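Local atomic coordinates of large adhesion protein (Lap) involved in biofilm formation (Marinobacter hydrocarbonoclasticus, PDB entry 6XI3), a protein that takes part in biofilm formation as a bacterial RTX adhesin, its calcium-bound tandem Ig-like beta-sandwich repeats probably extending the adhesin outward to its target. Residues Asp315-Ala320 and Thr341-Pro346; Ser348-Thr353 and Val391-Gln396. One frame throughout, in Å; residues are numbered along the deposited sequence.

Interaction 1: Asp315-Ala320 and Thr341-Pro346; sequences DATTGA and TADVAP. With CA (calcium ion), chain B.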
loop_
_atom_site.group_PDB
_atom_site.type_symbol
_atom_site.label_atom_id
_atom_site.label_comp_id
_atom_site.label_asym_id
_atom_site.label_seq_id
_atom_site.Cartn_x
_atom_site.Cartn_y
_atom_site.Cartn_z
ATOM N N ASP A 315 10.493 -26.287 25.530
ATOM C CA ASP A 315 10.950 -27.319 26.495
ATOM C C ASP A 315 9.976 -28.486 26.428
ATOM O O ASP A 315 9.248 -28.686 27.426
ATOM C CB ASP A 315 11.118 -26.707 27.890
ATOM C CG ASP A 315 11.845 -27.612 28.873
ATOM O OD1 ASP A 315 12.277 -28.697 28.453
ATOM O OD2 ASP A 315 12.012 -27.192 30.045
ATOM N N ALA A 316 9.911 -29.175 25.283
ATOM C CA ALA A 316 8.968 -30.316 25.069
ATOM C C ALA A 316 9.501 -31.608 25.727
ATOM O O ALA A 316 8.718 -32.495 25.999
ATOM C CB ALA A 316 8.711 -30.499 23.600
ATOM N N THR A 317 10.795 -31.677 26.017
ATOM C CA THR A 317 11.465 -32.871 26.605
ATOM C C THR A 317 12.254 -32.466 27.858
ATOM O O THR A 317 13.153 -31.610 27.781
ATOM C CB THR A 317 12.392 -33.534 25.580
ATOM O OG1 THR A 317 11.647 -33.798 24.392
ATOM C CG2 THR A 317 13.024 -34.813 26.085
ATOM N N THR A 318 11.947 -33.106 28.969
ATOM C CA THR A 318 12.567 -32.858 30.284
ATOM C C THR A 318 14.000 -33.365 30.225
ATOM O O THR A 318 14.141 -34.510 29.960
ATOM C CB THR A 318 11.782 -33.602 31.359
ATOM O OG1 THR A 318 10.472 -33.066 31.268
ATOM C CG2 THR A 318 12.328 -33.439 32.758
ATOM N N GLY A 319 15.003 -32.524 30.443
ATOM C CA GLY A 319 16.388 -33.010 30.510
ATOM C C GLY A 319 16.503 -34.105 31.558
ATOM O O GLY A 319 15.834 -33.991 32.620
ATOM N N ALA A 320 17.308 -35.130 31.283
ATOM C CA ALA A 320 17.700 -36.117 32.309
ATOM C C ALA A 320 19.045 -36.752 31.962
ATOM O O ALA A 320 19.423 -36.850 30.762
ATOM C CB ALA A 320 16.609 -37.152 32.482
ATOM N N THR A 341 20.695 -40.376 28.566
ATOM C CA THR A 341 20.319 -38.953 28.634
ATOM C C THR A 341 18.986 -38.769 27.911
ATOM O O THR A 341 18.680 -39.549 27.035
ATOM C CB THR A 341 21.413 -38.010 28.100
ATOM O OG1 THR A 341 21.656 -38.239 26.720
ATOM C CG2 THR A 341 22.717 -38.100 28.856
ATOM N N ALA A 342 18.253 -37.747 28.318
ATOM C CA ALA A 342 17.100 -37.188 27.588
ATOM C C ALA A 342 17.357 -35.689 27.402
ATOM O O ALA A 342 17.858 -35.060 28.348
ATOM C CB ALA A 342 15.829 -37.491 28.358
ATOM N N ASP A 343 17.109 -35.178 26.193
ATOM C CA ASP A 343 17.255 -33.747 25.808
ATOM C C ASP A 343 18.706 -33.253 25.977
ATOM O O ASP A 343 18.906 -32.050 26.309
ATOM C CB ASP A 343 16.304 -32.847 26.589
ATOM C CG ASP A 343 16.024 -31.576 25.782
ATOM O OD1 ASP A 343 16.108 -31.661 24.535
ATOM O OD2 ASP A 343 15.794 -30.520 26.386
ATOM N N VAL A 344 19.696 -34.129 25.771
ATOM C CA VAL A 344 21.119 -33.736 25.603
ATOM C C VAL A 344 21.491 -33.999 24.142
ATOM O O VAL A 344 21.414 -35.153 23.742
ATOM C CB VAL A 344 22.037 -34.525 26.547
ATOM C CG1 VAL A 344 23.480 -34.093 26.370
ATOM C CG2 VAL A 344 21.622 -34.382 27.999
ATOM N N ALA A 345 21.835 -32.961 23.385
ATOM C CA ALA A 345 22.183 -33.032 21.951
ATOM C C ALA A 345 23.248 -34.112 21.804
ATOM O O ALA A 345 24.198 -34.160 22.585
ATOM C CB ALA A 345 22.674 -31.692 21.440
ATOM N N PRO A 346 23.100 -35.032 20.840
ATOM C CA PRO A 346 24.173 -35.963 20.515
ATOM C C PRO A 346 25.469 -35.207 20.204
ATOM O O PRO A 346 25.412 -34.084 19.714
ATOM C CB PRO A 346 23.624 -36.701 19.301
ATOM C CG PRO A 346 22.133 -36.663 19.520
ATOM C CD PRO A 346 21.902 -35.248 20.006
HETATM CA CA CA B . 14.086 -29.655 27.517
HETATM O O HOH W 1 15.063 -29.791 29.693
#
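Asp343 OD2 and the backbone O of Thr317 bind the same calcium ion, which Asp315 OD1 also reaches from the far end of the linker, each ligand 2.2 Å from the metal. CG of Asp315 lies anti to its backbone N (chi1 -168°), which carries OD1 onto the ion. Asp289 and Asn399 complete the protein ligands, and a water binds the calcium ion at 2.4 Å. That water also accepts the N-H of Gly319, tying the backbone beyond Thr317 to the metal shell. The other carboxylate oxygen of Asp343, OD1, forms a salt bridge with Arg398, so both oxygens of this carboxylate are held. Such a calcium site sits at the junction between successive Ig-like beta-sandwich repeats, where 315-320 is the linker leading into strand 320-329. Backbone pairing takes over there: Ala320 and Ala342 form an antiparallel hydrogen-bonded pair, with Ala320 N to Ala342 O at 3.0 Å and Ala342 N to Ala320 O at 2.9 Å. Side-chain packing is slight: Thr317 CG2 lies 3.9 Å from Asp343 CB, and the one apolar pair is the methyls of Ala320 and Ala342, CB to CB 4.2 Å.

Interaction 2: Ser348-Thr353 and Val391-Gln396; sequences SQVNVT and VEASAQ
Asn351 and Thr353 pair with Ser394 and Glu392 as antiparallel hydrogen-bonded pairs of neighbouring strands, 349-356 and 387-396, the two central strands of a four-stranded sheet in the last Ig-like beta-sandwich repeat of this chain. The short strand axes come within 4.6 Å, at 158° between their directions. Four backbone bonds join them: the shortest runs from Glu392 N to Thr353 O at 2.7 Å, and its return bond goes from Thr353 N to Glu392 O. Between the two pairs Val352 faces Ala393 as a non-hydrogen-bonded pair.

The face bearing Val350, Val352, Val391, Ala393 and Ala395 is the packed one. CG1 of Val352, anti to the backbone N (chi1 173°), reaches obliquely to Val391 CG1 at 4.2 Å, while its other methyl, CG2, meets Ala393 CB at 4.1 Å. Val350 CG1 also touches that alanine methyl. From the opposite sheet of the sandwich Leu321, Val323 and Tyr374 all touch Ala393, and Leu376 packs on Val352.

The reverse face, with Asn351, Thr353, Glu392 and Ser394, is polar and more open, and water lies along the Gln349 to Asn351 side of the contact. One water donates to Gln349 O and accepts from Gln396 N, bridging the strands where direct pairing has stopped. Another donates to Asn351 OD1 at 2.9 Å and only weakly to Ser394 O. Glu392 starts out beside Thr353, pointing the same way, but its chain bends at CB-CG and leads the carboxylate away from the neighbouring strand. The close approach is made by the threonine hydroxyl: with OG1 set between the backbone N and the carbonyl carbon (chi1 61°), Thr353 OG1 lies 3.2 Å from Glu392 CB.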
loop_
_atom_site.group_PDB
_atom_site.type_symbol
_atom_site.label_atom_id
_atom_site.label_comp_id
_atom_site.label_asym_id
_atom_site.label_seq_id
_atom_site.Cartn_x
_atom_site.Cartn_y
_atom_site.Cartn_z
ATOM N N SER A 348 27.390 -33.954 22.535
ATOM C CA SER A 348 27.709 -33.261 23.807
ATOM C C SER A 348 28.708 -34.080 24.635
ATOM O O SER A 348 28.709 -35.311 24.534
ATOM C CB SER A 348 26.491 -32.989 24.615
ATOM O OG SER A 348 25.563 -32.237 23.865
ATOM N N GLN A 349 29.497 -33.394 25.442
ATOM C CA GLN A 349 30.435 -34.019 26.400
ATOM C C GLN A 349 29.660 -34.424 27.653
ATOM O O GLN A 349 28.731 -33.697 28.023
ATOM C CB GLN A 349 31.543 -33.037 26.758
ATOM C CG GLN A 349 32.331 -32.602 25.539
ATOM C CD GLN A 349 33.553 -31.793 25.903
ATOM O OE1 GLN A 349 34.469 -31.645 25.096
ATOM N NE2 GLN A 349 33.584 -31.306 27.129
ATOM N N VAL A 350 30.007 -35.574 28.228
ATOM C CA VAL A 350 29.591 -35.988 29.578
ATOM C C VAL A 350 30.839 -35.922 30.440
ATOM O O VAL A 350 31.775 -36.657 30.096
ATOM C CB VAL A 350 29.055 -37.430 29.625
ATOM C CG1 VAL A 350 28.532 -37.709 31.023
ATOM C CG2 VAL A 350 28.007 -37.708 28.551
ATOM N N ASN A 351 30.828 -35.144 31.518
ATOM C CA ASN A 351 31.966 -35.112 32.485
ATOM C C ASN A 351 31.679 -36.129 33.595
ATOM O O ASN A 351 30.547 -36.106 34.164
ATOM C CB ASN A 351 32.247 -33.697 33.032
ATOM C CG ASN A 351 32.774 -32.736 31.977
ATOM O OD1 ASN A 351 32.004 -32.109 31.257
ATOM N ND2 ASN A 351 34.082 -32.608 31.853
ATOM N N VAL A 352 32.677 -36.962 33.922
ATOM C CA VAL A 352 32.562 -38.038 34.946
ATOM C C VAL A 352 33.661 -37.838 35.990
ATOM O O VAL A 352 34.788 -37.526 35.612
ATOM C CB VAL A 352 32.628 -39.432 34.305
ATOM C CG1 VAL A 352 32.679 -40.541 35.341
ATOM C CG2 VAL A 352 31.461 -39.671 33.355
ATOM N N THR A 353 33.299 -37.902 37.268
ATOM C CA THR A 353 34.257 -37.960 38.413
ATOM C C THR A 353 34.030 -39.272 39.165
ATOM O O THR A 353 32.864 -39.707 39.303
ATOM C CB THR A 353 34.082 -36.763 39.357
ATOM O OG1 THR A 353 32.735 -36.902 39.812
ATOM C CG2 THR A 353 34.304 -35.411 38.700
ATOM N N VAL A 391 30.635 -42.343 41.826
ATOM C CA VAL A 391 30.721 -41.918 40.409
ATOM C C VAL A 391 29.716 -40.774 40.255
ATOM O O VAL A 391 28.566 -40.961 40.680
ATOM C CB VAL A 391 30.397 -43.082 39.467
ATOM C CG1 VAL A 391 30.257 -42.621 38.013
ATOM C CG2 VAL A 391 31.436 -44.198 39.579
ATOM N N GLU A 392 30.147 -39.636 39.708
ATOM C CA GLU A 392 29.252 -38.498 39.371
ATOM C C GLU A 392 29.378 -38.240 37.862
ATOM O O GLU A 392 30.498 -38.174 37.351
ATOM C CB GLU A 392 29.596 -37.296 40.252
ATOM C CG GLU A 392 28.866 -36.011 39.879
ATOM C CD GLU A 392 27.438 -35.903 40.394
ATOM O OE1 GLU A 392 26.971 -36.848 41.078
ATOM O OE2 GLU A 392 26.788 -34.871 40.116
ATOM N N ALA A 393 28.253 -38.121 37.167
ATOM C CA ALA A 393 28.233 -37.733 35.743
ATOM C C ALA A 393 27.374 -36.482 35.562
ATOM O O ALA A 393 26.316 -36.381 36.214
ATOM C CB ALA A 393 27.739 -38.894 34.928
ATOM N N SER A 394 27.811 -35.587 34.671
ATOM C CA SER A 394 27.136 -34.305 34.355
ATOM C C SER A 394 27.174 -34.001 32.855
ATOM O O SER A 394 28.202 -34.245 32.185
ATOM C CB SER A 394 27.739 -33.178 35.111
ATOM O OG SER A 394 26.826 -32.085 35.094
ATOM N N ALA A 395 26.081 -33.447 32.345
ATOM C CA ALA A 395 26.009 -32.958 30.961
ATOM C C ALA A 395 25.018 -31.793 30.899
ATOM O O ALA A 395 24.116 -31.728 31.751
ATOM C CB ALA A 395 25.638 -34.077 30.017
ATOM N N GLN A 396 25.179 -30.930 29.896
ATOM C CA GLN A 396 24.291 -29.759 29.645
ATOM C C GLN A 396 23.140 -30.163 28.708
ATOM O O GLN A 396 23.395 -30.622 27.561
ATOM C CB GLN A 396 25.141 -28.612 29.106
ATOM C CG GLN A 396 26.226 -28.175 30.089
ATOM C CD GLN A 396 25.635 -27.514 31.313
ATOM O OE1 GLN A 396 24.880 -26.546 31.205
ATOM N NE2 GLN A 396 25.962 -28.046 32.483
HETATM O O HOH W 2 27.509 -31.379 28.175
HETATM O O HOH W 3 29.279 -31.266 31.064
#

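How the interactions relate
Interaction 1 comes first along the chain and closes before interaction 2 opens; their centres are 14 Å apart. Strand 334-342, which ends in interaction 1, is followed directly by strand 349-356 of interaction 2, but the two belong to different sheets: 320-329 and 334-342 lie in the three-stranded sheet, 349-356 and 387-396 in the four-stranded one facing it. Val344, next to the calcium ligand Asp343 on the connection between sheets, packs on the four-stranded sheet, its CG1 3.7 Å from Gln396 O and 4.2 Å from Ala395 CB. This proximity may relate the calcium site to the sandwich body, consistent with calcium holding successive repeats in an extended line.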